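Local atomic coordinates of 4'-phospho-dehydrooxetanocin synthase (Bacillus megaterium, PDB entry 5UL3), a protein that catalyses the cobalamin-dependent radical SAM ring contraction of dAMP to an oxetane aldehyde phosphate in the biosynthesis of oxetanocin A. Residues His665-Ile670 against Gln694-Lys699. Residues are numbered along the deposited sequence; the frame is centred on the assembly and turned at random.
Sequences HSMEHI and QLIMEK. With EDO (1,2-ethanediol), chain B.
M667 and I696 bring the two backbones together, their CA atoms 7.0 Å apart where the loop leaving helix 652-664 passes beside helix 683-709, and a type I turn from M667 to I670 is closed by I670 N to M667 O at 3.0 Å. M667 is buried here. Bends at chi2 (-72°) and chi3 (-57°) fold its chain so that CE rests 4.0 Å from L695 CB, the two side chains crossing at about a right angle, while SD lies 3.7 Å from K699 CD as the lysine chain runs past in the opposite direction. At the end of the turn, I670 sets CD1 against L695 CD1 at 3.7 Å, and I696 offers CG1 to both M667 CG and I670 CG1. K699 runs extended toward H665, bringing CE 3.2 Å from H665 O; the bend at chi4 (-63°) then turns NZ to a weak hydrogen bond of 2.8 Å with O1 of an ethanediol, probably from the crystallisation liquor. That same O1 sits over one face of the H665 imidazole, whose ring also meets F661 edge-to-face. Helix 620-648 touches both segments, through I636 on I696 and Y643 on I670. The example illustrates a Schellman motif, with S666 at C-prime in positive phi, ending one helix and turning the apolar M667 onto the next, in what is consistent with the C-terminal helix bundle, away from the cofactors.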
loop_
_atom_site.group_PDB
_atom_site.type_symbol
_atom_site.label_atom_id
_atom_site.label_comp_id
_atom_site.label_asym_id
_atom_site.label_seq_id
_atom_site.Cartn_x
_atom_site.Cartn_y
_atom_site.Cartn_z
ATOM N N HIS A 665 12.613 -0.115 -37.155
ATOM C CA HIS A 665 13.397 -1.206 -36.589
ATOM C C HIS A 665 13.928 -2.169 -37.644
ATOM O O HIS A 665 14.513 -3.197 -37.285
ATOM C CB HIS A 665 12.567 -1.967 -35.553
ATOM C CG HIS A 665 12.456 -1.257 -34.241
ATOM N ND1 HIS A 665 11.423 -1.477 -33.357
ATOM C CD2 HIS A 665 13.249 -0.321 -33.667
ATOM C CE1 HIS A 665 11.584 -0.708 -32.294
ATOM N NE2 HIS A 665 12.683 0.003 -32.458
ATOM N N SER A 666 13.737 -1.867 -38.929
ATOM C CA SER A 666 14.233 -2.706 -40.020
ATOM C C SER A 666 13.658 -4.119 -39.936
ATOM O O SER A 666 14.375 -5.115 -40.037
ATOM C CB SER A 666 15.762 -2.740 -40.032
ATOM O OG SER A 666 16.293 -1.448 -39.820
ATOM N N MET A 667 12.342 -4.201 -39.752
ATOM C CA MET A 667 11.657 -5.487 -39.693
ATOM C C MET A 667 10.387 -5.443 -40.536
ATOM O O MET A 667 9.358 -6.026 -40.178
ATOM C CB MET A 667 11.344 -5.884 -38.250
ATOM C CG MET A 667 12.569 -6.011 -37.345
ATOM S SD MET A 667 13.608 -7.462 -37.674
ATOM C CE MET A 667 12.422 -8.797 -37.473
ATOM N N GLU A 668 10.458 -4.766 -41.685
ATOM C CA GLU A 668 9.294 -4.594 -42.549
ATOM C C GLU A 668 8.746 -5.915 -43.080
ATOM O O GLU A 668 7.562 -5.984 -43.427
ATOM C CB GLU A 668 9.652 -3.675 -43.720
ATOM C CG GLU A 668 10.314 -2.362 -43.316
ATOM C CD GLU A 668 11.827 -2.469 -43.174
ATOM O OE1 GLU A 668 12.334 -3.562 -42.838
ATOM O OE2 GLU A 668 12.513 -1.450 -43.403
ATOM N N HIS A 669 9.574 -6.961 -43.154
ATOM C CA HIS A 669 9.083 -8.267 -43.587
ATOM C C HIS A 669 8.013 -8.816 -42.646
ATOM O O HIS A 669 7.078 -9.490 -43.096
ATOM C CB HIS A 669 10.250 -9.250 -43.708
ATOM C CG HIS A 669 11.270 -9.123 -42.618
ATOM N ND1 HIS A 669 12.157 -8.068 -42.547
ATOM C CD2 HIS A 669 11.559 -9.928 -41.568
ATOM C CE1 HIS A 669 12.940 -8.224 -41.493
ATOM N NE2 HIS A 669 12.598 -9.345 -40.882
ATOM N N ILE A 670 8.133 -8.539 -41.351
ATOM C CA ILE A 670 7.145 -8.947 -40.350
ATOM C C ILE A 670 5.743 -8.465 -40.720
ATOM O O ILE A 670 4.955 -9.198 -41.321
ATOM C CB ILE A 670 7.537 -8.421 -38.951
ATOM C CG1 ILE A 670 8.971 -8.825 -38.619
ATOM C CG2 ILE A 670 6.562 -8.913 -37.878
ATOM C CD1 ILE A 670 9.257 -10.293 -38.846
ATOM N N GLN A 694 7.554 -11.853 -32.232
ATOM C CA GLN A 694 8.671 -12.165 -31.349
ATOM C C GLN A 694 10.018 -12.004 -32.044
ATOM O O GLN A 694 11.031 -11.794 -31.370
ATOM C CB GLN A 694 8.513 -13.586 -30.803
ATOM C CG GLN A 694 9.612 -14.011 -29.829
ATOM C CD GLN A 694 9.395 -15.396 -29.261
ATOM O OE1 GLN A 694 9.326 -16.375 -30.002
ATOM N NE2 GLN A 694 9.289 -15.491 -27.936
ATOM N N LEU A 695 10.052 -12.081 -33.380
ATOM C CA LEU A 695 11.290 -11.803 -34.105
ATOM C C LEU A 695 11.790 -10.384 -33.855
ATOM O O LEU A 695 12.992 -10.119 -33.969
ATOM C CB LEU A 695 11.075 -12.033 -35.605
ATOM C CG LEU A 695 10.724 -13.468 -35.993
ATOM C CD1 LEU A 695 10.313 -13.503 -37.466
ATOM C CD2 LEU A 695 11.919 -14.390 -35.745
ATOM N N ILE A 696 10.894 -9.455 -33.512
ATOM C CA ILE A 696 11.351 -8.109 -33.180
ATOM C C ILE A 696 11.994 -8.097 -31.802
ATOM O O ILE A 696 13.007 -7.425 -31.583
ATOM C CB ILE A 696 10.195 -7.098 -33.265
ATOM C CG1 ILE A 696 9.506 -7.198 -34.627
ATOM C CG2 ILE A 696 10.723 -5.691 -33.052
ATOM C CD1 ILE A 696 8.229 -6.423 -34.679
ATOM N N MET A 697 11.425 -8.841 -30.852
ATOM C CA MET A 697 12.080 -8.982 -29.555
ATOM C C MET A 697 13.446 -9.645 -29.701
ATOM O O MET A 697 14.398 -9.287 -28.997
ATOM C CB MET A 697 11.197 -9.783 -28.601
ATOM C CG MET A 697 11.710 -9.831 -27.178
ATOM S SD MET A 697 11.543 -8.223 -26.361
ATOM C CE MET A 697 12.443 -8.626 -24.871
ATOM N N GLU A 698 13.568 -10.616 -30.619
ATOM C CA GLU A 698 14.877 -11.224 -30.840
ATOM C C GLU A 698 15.884 -10.173 -31.277
ATOM O O GLU A 698 17.029 -10.171 -30.816
ATOM C CB GLU A 698 14.806 -12.347 -31.885
ATOM C CG GLU A 698 16.190 -13.007 -32.060
ATOM C CD GLU A 698 16.320 -13.922 -33.268
ATOM O OE1 GLU A 698 15.402 -13.966 -34.102
ATOM O OE2 GLU A 698 17.364 -14.607 -33.369
ATOM N N LYS A 699 15.465 -9.255 -32.147
ATOM C CA LYS A 699 16.379 -8.231 -32.641
ATOM C C LYS A 699 16.914 -7.386 -31.495
ATOM O O LYS A 699 18.118 -7.101 -31.422
ATOM C CB LYS A 699 15.677 -7.354 -33.679
ATOM C CG LYS A 699 16.539 -6.209 -34.183
ATOM C CD LYS A 699 16.055 -5.686 -35.521
ATOM C CE LYS A 699 17.034 -4.671 -36.092
ATOM N NZ LYS A 699 17.138 -3.472 -35.215
HETATM C C1 EDO B . 15.986 -2.264 -32.418
HETATM O O1 EDO B . 15.120 -3.030 -33.263
HETATM C C2 EDO B . 16.599 -3.187 -31.374
HETATM O O2 EDO B . 17.386 -2.421 -30.453
#